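Local coordinates for protein P91 (Metagenome, PDB 4ZI5) that hydrolyses phosphotriesters as a promiscuous activity, and belongs to the dienelactone hydrolase family of α/β hydrolases, at residues G30-D35 with Q117-G122; V45-E50 with E60-L65; A71-D76 with L111-A116; T136-A141 with T148-F153. One frame throughout, in Å; residues are numbered along the deposited sequence. Where two conformers were deposited one is given.

Interaction 1: residues G30-D35 with Q117-G122; sequences GEFHWD and QPEVDG
E119 OE2 is salt-bridged to R17 and at the same time sits over one face of the W34 indole, 3.8 Å from W34 NE1 and displaced toward the ring's rim. R17 also makes a cation-pi contact with W34 and a hydrogen bond to Q117 OE1, tying both sides of the contact to strand 15-23. The other carboxylate oxygen, E119 OE1, comes obliquely to the F32 ring, 3.5 Å from F32 CE2, with the two planes turned 44° apart. A bend at chi2 of E119 (92°) swings the carboxylate back so that it spans both rings. Here the type I turn Q117-V120, closed by V120 N to Q117 O (3.1 Å), links helix 100-115 to strand 120-121 and packs against strand 26-34, which lies between strands 15-23 and 71-74 of the α/β hydrolase sheet. Q117 lies over one face of F32 in a CH-pi contact, its CG 3.9 Å from the F32 ring centroid and 16° off the normal; Q117 NE2 is bonded to A113 O. V120 CG2 meets the ring's edge, 4.1 Å from F32 CE1. On the reverse face of strand 26-34, H33 NE2 donates to E31 OE2 (2.8 Å), a bent bond, on the anti side and tilted out of the carboxylate plane.

Interaction 2: residues V45-E50 with E60-L65; sequences VVVFPE and ERARRL
Strand 45-48 and helix 60-65 run nearly antiparallel, their axes 9.0 Å apart at closest approach with 160° between N-to-C directions, and V47 lies opposite A62. The main side chain from the helix is L65. Its CD1 methyl serves both valines of this strand face: L65 CD1 meets V47 CG2 tip to tip at 3.6 Å and V45 CG1 at 3.8 Å, the V45 and L65 side chains crossing at about a right angle. With CG beside its backbone N (chi1 -70°) and the chain extended beyond it (chi2 166°), L65 can set this one methyl between the two valines. V47 CG2 also lies 4.2 Å from A62 CB. Strand 42-48, helix 56-67 and strand 71-74 form a beta-alpha-beta unit of the α/β hydrolase fold, and I128, W238 and M241 pack round L65 as well. R61 starts toward V47, but its guanidinium leads away; E60, R63 and R64 bond among themselves. R63 grips E60 side-on, R63 NE to E60 OE1 (2.8 Å) and R63 NH2 to E60 OE2 (2.8 Å). E60 OE2 accepts a second bond, from R64 NE (2.9 Å), on the anti side and tilted somewhat out of the carboxylate plane. R64 NH1 lies over one face of the R61 guanidinium, toward its rim, and both arginines form salt bridges with E234.

Interaction 3: residues A71-D76 with L111-A116; sequences AALAAD and LDALTA
L73 and L114 lie alongside each other and point in nearly opposite directions, each reaching past the other to the opposing backbone. They join strand 71-74 to helix 100-115, one of the helices that flank the central sheet of the α/β hydrolase fold. Strand and helix axes approach to 8.7 Å with 145° between their directions, and the CA atoms of L73 and L114 are 5.9 Å apart. L73 extends toward the helix with CG opposite its backbone N across the CA-CB bond (chi1 -178°). This carries L73 CD2 to the helix surface, where it rests 3.8 Å from A113 CB and 3.7 Å from L114 N. L114 leaves the helix more to one side, yet a similar extended first torsion (chi1 176°) brings its CD1 methyl up against the strand. There L114 CD1 lies 3.9 Å from L73 CB and next to the peptide backbone on the N-terminal side of L73. Side-chain packing is thus joined by contacts of both leucine methyls with the opposing main chain. F32 covers A71 and L73 from strand 26-34, V46 packs on L114, and Y21 on A113. Beyond the strand, D76 binds the backbone N atoms of I29, G79 and A81. At the other end of the contact, L114 CD1 comes within 3.8 Å of A71 O.

Interaction 4: residues T136-A141 with T148-F153; sequences TCLELA and TAIVTF
I150 carries most of this contact, reaching from the strand to the helix so that its end meets C137, L138 and A141. CG1 sits between the backbone N and the carbonyl carbon (chi1 65°), and the chain then runs on extended (chi2 167°), which lays the CD1 methyl on the helix backbone. I150 CD1 is 3.7 Å from C137 O and 3.8 Å from L138 CA. A141 CB lies 4.0 Å from I150 CD1. Nearer the strand, I150 CB meets C137 CB, also at 4.0 Å. C137 CB points to the strand and meets both I150 and T152; SG, beside the backbone N, lies near V151 O. T152 turns its methyl to the helix, T152 CG2 lying 4.2 Å from C137 CB. Helix 136-141 and strand 149-153 are close to antiparallel, 153° between directions, as parts of the beta-alpha-beta unit 125-130, 132-142, 149-153. The turn before this helix fits a nucleophile elbow, probably with C131 at its apex. A127 of strand 125-130 packs on both C137 and I150, helix 100-115 lies against T136, E139 and L140, and helix 231-248 covers V151 on the reverse face of the sheet.

All four contacts reach one mixed sheet. Interactions 2 and 3 come in series along the chain and are nested inside the loop closed by interaction 1; interaction 4 follows. Centres of interactions 1 and 3 are about 7 Å apart, those of 2 and 3 about 10 Å, and those of 1 and 4 about 18 Å without touching. Strand 71-74 lies between strands 26-34 and 42-48: H33 N reaches A72 O and V47 N reaches L73 O by probable hydrogen bonds. Helix 56-67 covers one face; helices 100-115 and 132-142 cover the other, where F48 touches T136, C137 and L140. The sheet is thus sandwiched between helices, with the probable nucleophile elbow near interaction 4.

Interaction 1: residues G30-D35 with Q117-G122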
loop_
_atom_site.group_PDB
_atom_site.type_symbol
_atom_site.label_atom_id
_atom_site.label_comp_id
_atom_site.label_asym_id
_atom_site.label_seq_id
_atom_site.Cartn_x
_atom_site.Cartn_y
_atom_site.Cartn_z
ATOM N N GLY A 30 -10.831 20.672 -20.754
ATOM C CA GLY A 30 -10.583 20.172 -19.399
ATOM C C GLY A 30 -11.065 21.162 -18.341
ATOM O O GLY A 30 -11.477 22.285 -18.653
ATOM N N GLU A 31 -10.978 20.758 -17.076
ATOM C CA GLU A 31 -11.336 21.622 -15.957
ATOM C C GLU A 31 -10.205 21.641 -14.953
ATOM O O GLU A 31 -9.788 20.590 -14.460
ATOM C CB GLU A 31 -12.659 21.161 -15.282
ATOM C CG GLU A 31 -13.204 22.176 -14.296
ATOM C CD GLU A 31 -14.511 21.751 -13.704
ATOM O OE1 GLU A 31 -15.540 22.308 -14.135
ATOM O OE2 GLU A 31 -14.513 20.849 -12.836
ATOM N N PHE A 32 -9.715 22.850 -14.676
ATOM C CA PHE A 32 -8.529 23.098 -13.866
ATOM C C PHE A 32 -8.964 23.584 -12.492
ATOM O O PHE A 32 -9.716 24.557 -12.383
ATOM C CB PHE A 32 -7.665 24.150 -14.541
ATOM C CG PHE A 32 -6.420 24.492 -13.806
ATOM C CD1 PHE A 32 -5.346 23.611 -13.777
ATOM C CD2 PHE A 32 -6.295 25.727 -13.166
ATOM C CE1 PHE A 32 -4.187 23.937 -13.122
ATOM C CE2 PHE A 32 -5.133 26.078 -12.510
ATOM C CZ PHE A 32 -4.065 25.187 -12.497
ATOM N N HIS A 33 -8.458 22.906 -11.450
ATOM C CA HIS A 33 -8.789 23.191 -10.060
ATOM C C HIS A 33 -7.581 23.667 -9.289
ATOM O O HIS A 33 -6.504 23.056 -9.347
ATOM C CB HIS A 33 -9.337 21.939 -9.395
ATOM C CG HIS A 33 -10.628 21.469 -9.976
ATOM N ND1 HIS A 33 -11.790 21.429 -9.247
ATOM C CD2 HIS A 33 -10.942 21.022 -11.218
ATOM C CE1 HIS A 33 -12.772 20.993 -10.016
ATOM N NE2 HIS A 33 -12.286 20.727 -11.210
ATOM N N TRP A 34 -7.760 24.752 -8.544
ATOM C CA TRP A 34 -6.692 25.273 -7.699
ATOM C C TRP A 34 -7.272 26.063 -6.509
ATOM O O TRP A 34 -8.458 26.461 -6.514
ATOM C CB TRP A 34 -5.700 26.121 -8.542
ATOM C CG TRP A 34 -6.146 27.529 -8.769
ATOM C CD1 TRP A 34 -5.629 28.668 -8.176
ATOM C CD2 TRP A 34 -7.221 27.974 -9.620
ATOM N NE1 TRP A 34 -6.330 29.772 -8.603
ATOM C CE2 TRP A 34 -7.296 29.377 -9.499
ATOM C CE3 TRP A 34 -8.127 27.322 -10.462
ATOM C CZ2 TRP A 34 -8.252 30.141 -10.185
ATOM C CZ3 TRP A 34 -9.091 28.090 -11.142
ATOM C CH2 TRP A 34 -9.144 29.473 -10.991
ATOM N N ASP A 35 -6.436 26.234 -5.484
ATOM C CA ASP A 35 -6.772 27.076 -4.333
ATOM C C ASP A 35 -6.287 28.499 -4.604
ATOM O O ASP A 35 -5.079 28.748 -4.625
ATOM C CB ASP A 35 -6.083 26.505 -3.083
ATOM C CG ASP A 35 -6.466 27.222 -1.787
ATOM O OD1 ASP A 35 -7.216 28.227 -1.780
ATOM O OD2 ASP A 35 -6.045 26.712 -0.743
ATOM N N GLN A 117 -0.544 26.137 -17.335
ATOM C CA GLN A 117 -1.209 27.009 -16.384
ATOM C C GLN A 117 -0.170 27.642 -15.485
ATOM O O GLN A 117 0.695 26.934 -14.978
ATOM C CB GLN A 117 -2.270 26.265 -15.580
ATOM C CG GLN A 117 -3.283 25.503 -16.408
ATOM C CD GLN A 117 -3.881 26.348 -17.518
ATOM O OE1 GLN A 117 -4.364 27.454 -17.265
ATOM N NE2 GLN A 117 -3.790 25.866 -18.758
ATOM N N PRO A 118 -0.251 28.979 -15.265
ATOM C CA PRO A 118 0.815 29.642 -14.481
ATOM C C PRO A 118 0.948 29.249 -13.002
ATOM O O PRO A 118 1.998 29.495 -12.394
ATOM C CB PRO A 118 0.489 31.142 -14.618
ATOM C CG PRO A 118 -0.364 31.225 -15.840
ATOM C CD PRO A 118 -1.180 29.970 -15.848
ATOM N N GLU A 119 -0.081 28.629 -12.445
ATOM C CA GLU A 119 -0.041 28.112 -11.091
ATOM C C GLU A 119 0.771 26.821 -10.935
ATOM O O GLU A 119 1.012 26.400 -9.803
ATOM C CB GLU A 119 -1.463 27.838 -10.583
ATOM C CG GLU A 119 -2.360 29.052 -10.528
ATOM C CD GLU A 119 -3.170 29.278 -11.792
ATOM O OE1 GLU A 119 -2.853 28.714 -12.882
ATOM O OE2 GLU A 119 -4.140 30.058 -11.694
ATOM N N VAL A 120 1.171 26.205 -12.042
ATOM C CA VAL A 120 1.859 24.907 -12.032
ATOM C C VAL A 120 3.357 25.088 -12.147
ATOM O O VAL A 120 3.836 25.737 -13.071
ATOM C CB VAL A 120 1.359 24.014 -13.198
ATOM C CG1 VAL A 120 2.117 22.679 -13.289
ATOM C CG2 VAL A 120 -0.126 23.730 -13.021
ATOM N N ASP A 121 4.073 24.472 -11.198
ATOM C CA ASP A 121 5.510 24.227 -11.267
ATOM C C ASP A 121 5.729 23.043 -12.213
ATOM O O ASP A 121 5.476 21.864 -11.853
ATOM C CB ASP A 121 6.024 23.895 -9.881
ATOM C CG ASP A 121 7.500 23.575 -9.853
ATOM O OD1 ASP A 121 8.133 23.461 -10.906
ATOM O OD2 ASP A 121 8.000 23.463 -8.726
ATOM N N GLY A 122 6.189 23.357 -13.425
ATOM C CA GLY A 122 6.358 22.354 -14.482
ATOM C C GLY A 122 7.359 21.259 -14.165
ATOM O O GLY A 122 7.307 20.184 -14.775
#

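Interaction 2: residues V45-E50 with E60-L65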
loop_
_atom_site.group_PDB
_atom_site.type_symbol
_atom_site.label_atom_id
_atom_site.label_comp_id
_atom_site.label_asym_id
_atom_site.label_seq_id
_atom_site.Cartn_x
_atom_site.Cartn_y
_atom_site.Cartn_z
ATOM N N VAL A 45 -1.147 18.123 -11.064
ATOM C CA VAL A 45 -1.598 16.750 -11.267
ATOM C C VAL A 45 -2.638 16.707 -12.386
ATOM O O VAL A 45 -3.648 17.452 -12.343
ATOM C CB VAL A 45 -2.227 16.139 -9.990
ATOM C CG1 VAL A 45 -2.579 14.662 -10.195
ATOM C CG2 VAL A 45 -1.254 16.256 -8.809
ATOM N N VAL A 46 -2.408 15.851 -13.373
ATOM C CA VAL A 46 -3.439 15.550 -14.364
ATOM C C VAL A 46 -4.307 14.430 -13.850
ATOM O O VAL A 46 -3.781 13.432 -13.364
ATOM C CB VAL A 46 -2.846 15.053 -15.701
ATOM C CG1 VAL A 46 -3.962 14.896 -16.724
ATOM C CG2 VAL A 46 -1.807 16.022 -16.220
ATOM N N VAL A 47 -5.625 14.582 -13.970
ATOM C CA VAL A 47 -6.568 13.571 -13.515
ATOM C C VAL A 47 -7.211 12.993 -14.753
ATOM O O VAL A 47 -7.947 13.708 -15.430
ATOM C CB VAL A 47 -7.646 14.142 -12.596
ATOM C CG1 VAL A 47 -8.630 13.048 -12.163
ATOM C CG2 VAL A 47 -7.013 14.852 -11.383
ATOM N N PHE A 48 -6.927 11.725 -15.055
ATOM C CA PHE A 48 -7.529 11.042 -16.186
ATOM C C PHE A 48 -8.800 10.295 -15.765
ATOM O O PHE A 48 -8.752 9.432 -14.893
ATOM C CB PHE A 48 -6.541 10.096 -16.863
ATOM C CG PHE A 48 -5.421 10.803 -17.588
ATOM C CD1 PHE A 48 -5.670 11.532 -18.738
ATOM C CD2 PHE A 48 -4.122 10.803 -17.086
ATOM C CE1 PHE A 48 -4.652 12.231 -19.390
ATOM C CE2 PHE A 48 -3.104 11.473 -17.748
ATOM C CZ PHE A 48 -3.387 12.205 -18.906
ATOM N N PRO A 49 -9.951 10.632 -16.371
ATOM C CA PRO A 49 -11.187 9.983 -15.945
ATOM C C PRO A 49 -11.359 8.549 -16.412
ATOM O O PRO A 49 -10.546 8.015 -17.164
ATOM C CB PRO A 49 -12.304 10.857 -16.546
ATOM C CG PRO A 49 -11.637 11.967 -17.256
ATOM C CD PRO A 49 -10.193 11.710 -17.359
ATOM N N GLU A 50 -12.441 7.935 -15.939
ATOM C CA GLU A 50 -12.860 6.655 -16.470
ATOM C C GLU A 50 -13.264 6.804 -17.928
ATOM O O GLU A 50 -13.379 7.945 -18.465
ATOM C CB GLU A 50 -14.027 6.105 -15.649
ATOM C CG GLU A 50 -13.671 5.779 -14.209
ATOM C CD GLU A 50 -14.681 4.855 -13.572
ATOM O OE1 GLU A 50 -15.867 5.208 -13.584
ATOM O OE2 GLU A 50 -14.309 3.765 -13.090
ATOM N N GLU A 60 -14.438 16.005 -9.038
ATOM C CA GLU A 60 -14.340 15.984 -7.572
ATOM C C GLU A 60 -12.964 15.587 -7.088
ATOM O O GLU A 60 -12.477 16.144 -6.096
ATOM C CB GLU A 60 -15.427 15.072 -6.965
ATOM C CG GLU A 60 -15.371 14.849 -5.472
ATOM C CD GLU A 60 -15.459 16.092 -4.615
ATOM O OE1 GLU A 60 -15.874 17.179 -5.059
ATOM O OE2 GLU A 60 -15.077 15.966 -3.437
ATOM N N ARG A 61 -12.323 14.646 -7.782
ATOM C CA ARG A 61 -10.963 14.261 -7.421
ATOM C C ARG A 61 -9.973 15.397 -7.661
ATOM O O ARG A 61 -9.072 15.644 -6.828
ATOM C CB ARG A 61 -10.565 12.944 -8.131
ATOM C CG ARG A 61 -11.480 11.749 -7.860
ATOM C CD ARG A 61 -11.776 11.580 -6.372
ATOM N NE ARG A 61 -12.708 10.547 -5.916
ATOM C CZ ARG A 61 -14.041 10.573 -6.019
ATOM N NH1 ARG A 61 -14.755 9.598 -5.447
ATOM N NH2 ARG A 61 -14.664 11.540 -6.698
ATOM N N ALA A 62 -10.167 16.136 -8.750
ATOM C CA ALA A 62 -9.352 17.327 -9.009
ATOM C C ALA A 62 -9.571 18.375 -7.922
ATOM O O ALA A 62 -8.608 18.947 -7.434
ATOM C CB ALA A 62 -9.684 17.922 -10.364
ATOM N N ARG A 63 -10.826 18.554 -7.492
ATOM C CA ARG A 63 -11.122 19.480 -6.380
ATOM C C ARG A 63 -10.419 19.054 -5.100
ATOM O O ARG A 63 -9.799 19.867 -4.420
ATOM C CB ARG A 63 -12.623 19.592 -6.143
ATOM C CG ARG A 63 -12.994 20.690 -5.161
ATOM C CD ARG A 63 -14.419 20.523 -4.665
ATOM N NE ARG A 63 -14.521 19.349 -3.807
ATOM C CZ ARG A 63 -14.110 19.263 -2.539
ATOM N NH1 ARG A 63 -13.578 20.307 -1.907
ATOM N NH2 ARG A 63 -14.222 18.105 -1.894
ATOM N N ARG A 64 -10.485 17.762 -4.792
ATOM C CA ARG A 64 -9.807 17.237 -3.584
ATOM C C ARG A 64 -8.292 17.443 -3.639
ATOM O O ARG A 64 -7.662 17.795 -2.647
ATOM C CB ARG A 64 -10.145 15.749 -3.375
ATOM C CG ARG A 64 -11.602 15.510 -3.030
ATOM C CD ARG A 64 -11.903 14.027 -2.876
ATOM N NE ARG A 64 -13.339 13.793 -2.788
ATOM C CZ ARG A 64 -13.911 12.604 -2.640
ATOM N NH1 ARG A 64 -13.163 11.498 -2.545
ATOM N NH2 ARG A 64 -15.229 12.514 -2.564
ATOM N N LEU A 65 -7.703 17.245 -4.810
ATOM C CA LEU A 65 -6.293 17.567 -5.019
ATOM C C LEU A 65 -5.961 19.058 -4.803
ATOM O O LEU A 65 -4.930 19.393 -4.201
ATOM C CB LEU A 65 -5.859 17.140 -6.398
ATOM C CG LEU A 65 -5.772 15.626 -6.601
ATOM C CD1 LEU A 65 -5.658 15.293 -8.072
ATOM C CD2 LEU A 65 -4.619 15.009 -5.816
#

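Interaction 3: residues A71-D76 with L111-A116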
loop_
_atom_site.group_PDB
_atom_site.type_symbol
_atom_site.label_atom_id
_atom_site.label_comp_id
_atom_site.label_asym_id
_atom_site.label_seq_id
_atom_site.Cartn_x
_atom_site.Cartn_y
_atom_site.Cartn_z
ATOM N N ALA A 71 -2.300 21.902 -8.005
ATOM C CA ALA A 71 -3.051 22.442 -9.127
ATOM C C ALA A 71 -3.422 21.246 -9.990
ATOM O O ALA A 71 -2.539 20.494 -10.395
ATOM C CB ALA A 71 -2.182 23.410 -9.888
ATOM N N ALA A 72 -4.704 21.040 -10.261
ATOM C CA ALA A 72 -5.146 19.764 -10.854
ATOM C C ALA A 72 -6.006 19.982 -12.084
ATOM O O ALA A 72 -6.953 20.745 -12.019
ATOM C CB ALA A 72 -5.935 18.944 -9.836
ATOM N N LEU A 73 -5.666 19.318 -13.181
ATOM C CA LEU A 73 -6.470 19.363 -14.390
ATOM C C LEU A 73 -7.197 18.055 -14.625
ATOM O O LEU A 73 -6.574 17.029 -14.872
ATOM C CB LEU A 73 -5.603 19.627 -15.617
ATOM C CG LEU A 73 -6.379 19.727 -16.936
ATOM C CD1 LEU A 73 -7.156 21.042 -17.022
ATOM C CD2 LEU A 73 -5.439 19.614 -18.111
ATOM N N ALA A 74 -8.514 18.118 -14.553
ATOM C CA ALA A 74 -9.373 17.008 -14.967
ATOM C C ALA A 74 -9.412 17.005 -16.486
ATOM O O ALA A 74 -9.890 17.970 -17.105
ATOM C CB ALA A 74 -10.744 17.158 -14.355
ATOM N N ALA A 75 -8.813 15.955 -17.063
ATOM C CA ALA A 75 -8.545 15.878 -18.481
ATOM C C ALA A 75 -9.797 15.503 -19.288
ATOM O O ALA A 75 -10.664 14.776 -18.808
ATOM C CB ALA A 75 -7.441 14.880 -18.750
ATOM N N ASP A 76 -9.864 16.019 -20.510
ATOM C CA ASP A 76 -10.853 15.603 -21.496
ATOM C C ASP A 76 -10.139 14.755 -22.540
ATOM O O ASP A 76 -9.506 15.311 -23.465
ATOM C CB ASP A 76 -11.488 16.836 -22.128
ATOM C CG ASP A 76 -12.472 16.499 -23.268
ATOM O OD1 ASP A 76 -12.863 15.319 -23.400
ATOM O OD2 ASP A 76 -12.788 17.410 -24.079
ATOM N N LEU A 111 -1.372 16.743 -20.346
ATOM C CA LEU A 111 -0.202 17.132 -19.570
ATOM C C LEU A 111 0.345 18.504 -19.994
ATOM O O LEU A 111 0.644 19.345 -19.137
ATOM C CB LEU A 111 0.895 16.074 -19.656
ATOM C CG LEU A 111 2.170 16.346 -18.873
ATOM C CD1 LEU A 111 1.903 16.643 -17.406
ATOM C CD2 LEU A 111 3.096 15.152 -19.048
ATOM N N ASP A 112 0.404 18.752 -21.303
ATOM C CA ASP A 112 0.770 20.091 -21.806
ATOM C C ASP A 112 -0.216 21.192 -21.350
ATOM O O ASP A 112 0.212 22.275 -20.986
ATOM C CB ASP A 112 0.898 20.078 -23.334
ATOM C CG ASP A 112 2.077 19.241 -23.818
ATOM O OD1 ASP A 112 3.000 18.949 -23.040
ATOM O OD2 ASP A 112 2.114 18.885 -24.993
ATOM N N ALA A 113 -1.511 20.908 -21.351
ATOM C CA ALA A 113 -2.494 21.868 -20.876
ATOM C C ALA A 113 -2.342 22.181 -19.372
ATOM O O ALA A 113 -2.463 23.318 -18.947
ATOM C CB ALA A 113 -3.895 21.359 -21.152
ATOM N N LEU A 114 -2.065 21.161 -18.574
ATOM C CA LEU A 114 -1.695 21.372 -17.173
ATOM C C LEU A 114 -0.494 22.311 -17.012
ATOM O O LEU A 114 -0.569 23.296 -16.276
ATOM C CB LEU A 114 -1.390 20.035 -16.491
ATOM C CG LEU A 114 -0.909 20.137 -15.044
ATOM C CD1 LEU A 114 -2.059 20.515 -14.133
ATOM C CD2 LEU A 114 -0.244 18.823 -14.610
ATOM N N THR A 115 0.598 21.969 -17.685
ATOM C CA THR A 115 1.872 22.677 -17.532
ATOM C C THR A 115 1.823 24.120 -18.078
ATOM O O THR A 115 2.545 24.979 -17.614
ATOM C CB THR A 115 3.064 21.889 -18.151
ATOM O OG1 THR A 115 2.916 21.769 -19.554
ATOM C CG2 THR A 115 3.153 20.508 -17.572
ATOM N N ALA A 116 0.913 24.364 -19.009
ATOM C CA ALA A 116 0.595 25.703 -19.479
ATOM C C ALA A 116 0.021 26.653 -18.430
ATOM O O ALA A 116 0.104 27.869 -18.615
ATOM C CB ALA A 116 -0.360 25.617 -20.633
#

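Interaction 4: residues T136-A141 with T148-F153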
loop_
_atom_site.group_PDB
_atom_site.type_symbol
_atom_site.label_atom_id
_atom_site.label_comp_id
_atom_site.label_asym_id
_atom_site.label_seq_id
_atom_site.Cartn_x
_atom_site.Cartn_y
_atom_site.Cartn_z
ATOM N N THR A 136 -4.255 4.977 -18.980
ATOM C CA THR A 136 -3.741 6.149 -19.661
ATOM C C THR A 136 -2.472 6.682 -18.979
ATOM O O THR A 136 -1.520 7.100 -19.663
ATOM C CB THR A 136 -4.808 7.286 -19.744
ATOM O OG1 THR A 136 -5.991 6.827 -20.432
ATOM C CG2 THR A 136 -4.280 8.463 -20.495
ATOM N N CYS A 137 -2.475 6.729 -17.648
ATOM C CA CYS A 137 -1.295 7.202 -16.877
ATOM C C CYS A 137 -0.075 6.365 -17.205
ATOM O O CYS A 137 0.995 6.908 -17.432
ATOM C CB CYS A 137 -1.540 7.123 -15.376
ATOM S SG CYS A 137 -2.674 8.346 -14.705
ATOM N N LEU A 138 -0.272 5.053 -17.292
ATOM C CA LEU A 138 0.836 4.144 -17.584
ATOM C C LEU A 138 1.332 4.296 -19.027
ATOM O O LEU A 138 2.548 4.324 -19.256
ATOM C CB LEU A 138 0.443 2.706 -17.265
ATOM C CG LEU A 138 1.553 1.678 -17.464
ATOM C CD1 LEU A 138 2.797 2.024 -16.683
ATOM C CD2 LEU A 138 1.042 0.291 -17.058
ATOM N N GLU A 139 0.408 4.438 -19.980
ATOM C CA GLU A 139 0.784 4.754 -21.372
ATOM C C GLU A 139 1.610 6.032 -21.451
ATOM O O GLU A 139 2.673 6.072 -22.094
ATOM C CB GLU A 139 -0.460 4.863 -22.283
ATOM C CG GLU A 139 -1.236 3.560 -22.452
ATOM C CD GLU A 139 -0.355 2.470 -22.979
ATOM O OE1 GLU A 139 0.042 2.596 -24.147
ATOM O OE2 GLU A 139 -0.047 1.489 -22.234
ATOM N N LEU A 140 1.142 7.076 -20.783
ATOM C CA LEU A 140 1.851 8.354 -20.787
ATOM C C LEU A 140 3.233 8.252 -20.155
ATOM O O LEU A 140 4.217 8.776 -20.719
ATOM C CB LEU A 140 1.026 9.436 -20.100
ATOM C CG LEU A 140 1.613 10.852 -20.033
ATOM C CD1 LEU A 140 1.889 11.469 -21.398
ATOM C CD2 LEU A 140 0.648 11.711 -19.241
ATOM N N ALA A 141 3.327 7.568 -19.014
ATOM C CA ALA A 141 4.640 7.353 -18.393
ATOM C C ALA A 141 5.589 6.589 -19.310
ATOM O O ALA A 141 6.779 6.898 -19.348
ATOM C CB ALA A 141 4.501 6.635 -17.051
ATOM N N THR A 148 6.839 13.097 -12.121
ATOM C CA THR A 148 7.351 12.663 -10.818
ATOM C C THR A 148 6.707 11.355 -10.320
ATOM O O THR A 148 7.378 10.486 -9.758
ATOM C CB THR A 148 7.185 13.797 -9.805
ATOM O OG1 THR A 148 8.005 14.884 -10.217
ATOM C CG2 THR A 148 7.615 13.362 -8.399
ATOM N N ALA A 149 5.410 11.214 -10.559
ATOM C CA ALA A 149 4.672 10.075 -10.068
ATOM C C ALA A 149 3.442 9.874 -10.927
ATOM O O ALA A 149 2.882 10.837 -11.472
ATOM C CB ALA A 149 4.225 10.318 -8.621
ATOM N N ILE A 150 3.078 8.612 -11.096
ATOM C CA ILE A 150 1.716 8.254 -11.496
ATOM C C ILE A 150 1.087 7.368 -10.436
ATOM O O ILE A 150 1.778 6.588 -9.764
ATOM C CB ILE A 150 1.590 7.594 -12.903
ATOM C CG1 ILE A 150 2.286 6.225 -12.966
ATOM C CG2 ILE A 150 2.116 8.542 -13.980
ATOM C CD1 ILE A 150 1.948 5.406 -14.179
ATOM N N VAL A 151 -0.237 7.490 -10.313
ATOM C CA VAL A 151 -1.028 6.641 -9.429
ATOM C C VAL A 151 -2.268 6.181 -10.193
ATOM O O VAL A 151 -3.029 7.001 -10.726
ATOM C CB VAL A 151 -1.491 7.364 -8.140
ATOM C CG1 VAL A 151 -2.210 6.373 -7.236
ATOM C CG2 VAL A 151 -0.297 7.989 -7.409
ATOM N N THR A 152 -2.441 4.874 -10.305
ATOM C CA THR A 152 -3.589 4.295 -10.990
ATOM C C THR A 152 -4.558 3.744 -9.935
ATOM O O THR A 152 -4.143 3.189 -8.911
ATOM C CB THR A 152 -3.169 3.218 -12.013
ATOM O OG1 THR A 152 -2.663 2.062 -11.353
ATOM C CG2 THR A 152 -2.068 3.783 -12.901
ATOM N N PHE A 153 -5.846 3.949 -10.182
ATOM C CA PHE A 153 -6.896 3.428 -9.341
ATOM C C PHE A 153 -7.748 2.515 -10.198
ATOM O O PHE A 153 -8.344 2.988 -11.159
ATOM C CB PHE A 153 -7.785 4.547 -8.813
ATOM C CG PHE A 153 -7.080 5.520 -7.940
ATOM C CD1 PHE A 153 -6.451 6.635 -8.480
ATOM C CD2 PHE A 153 -7.001 5.309 -6.558
ATOM C CE1 PHE A 153 -5.800 7.551 -7.666
ATOM C CE2 PHE A 153 -6.344 6.224 -5.752
ATOM C CZ PHE A 153 -5.738 7.343 -6.309
#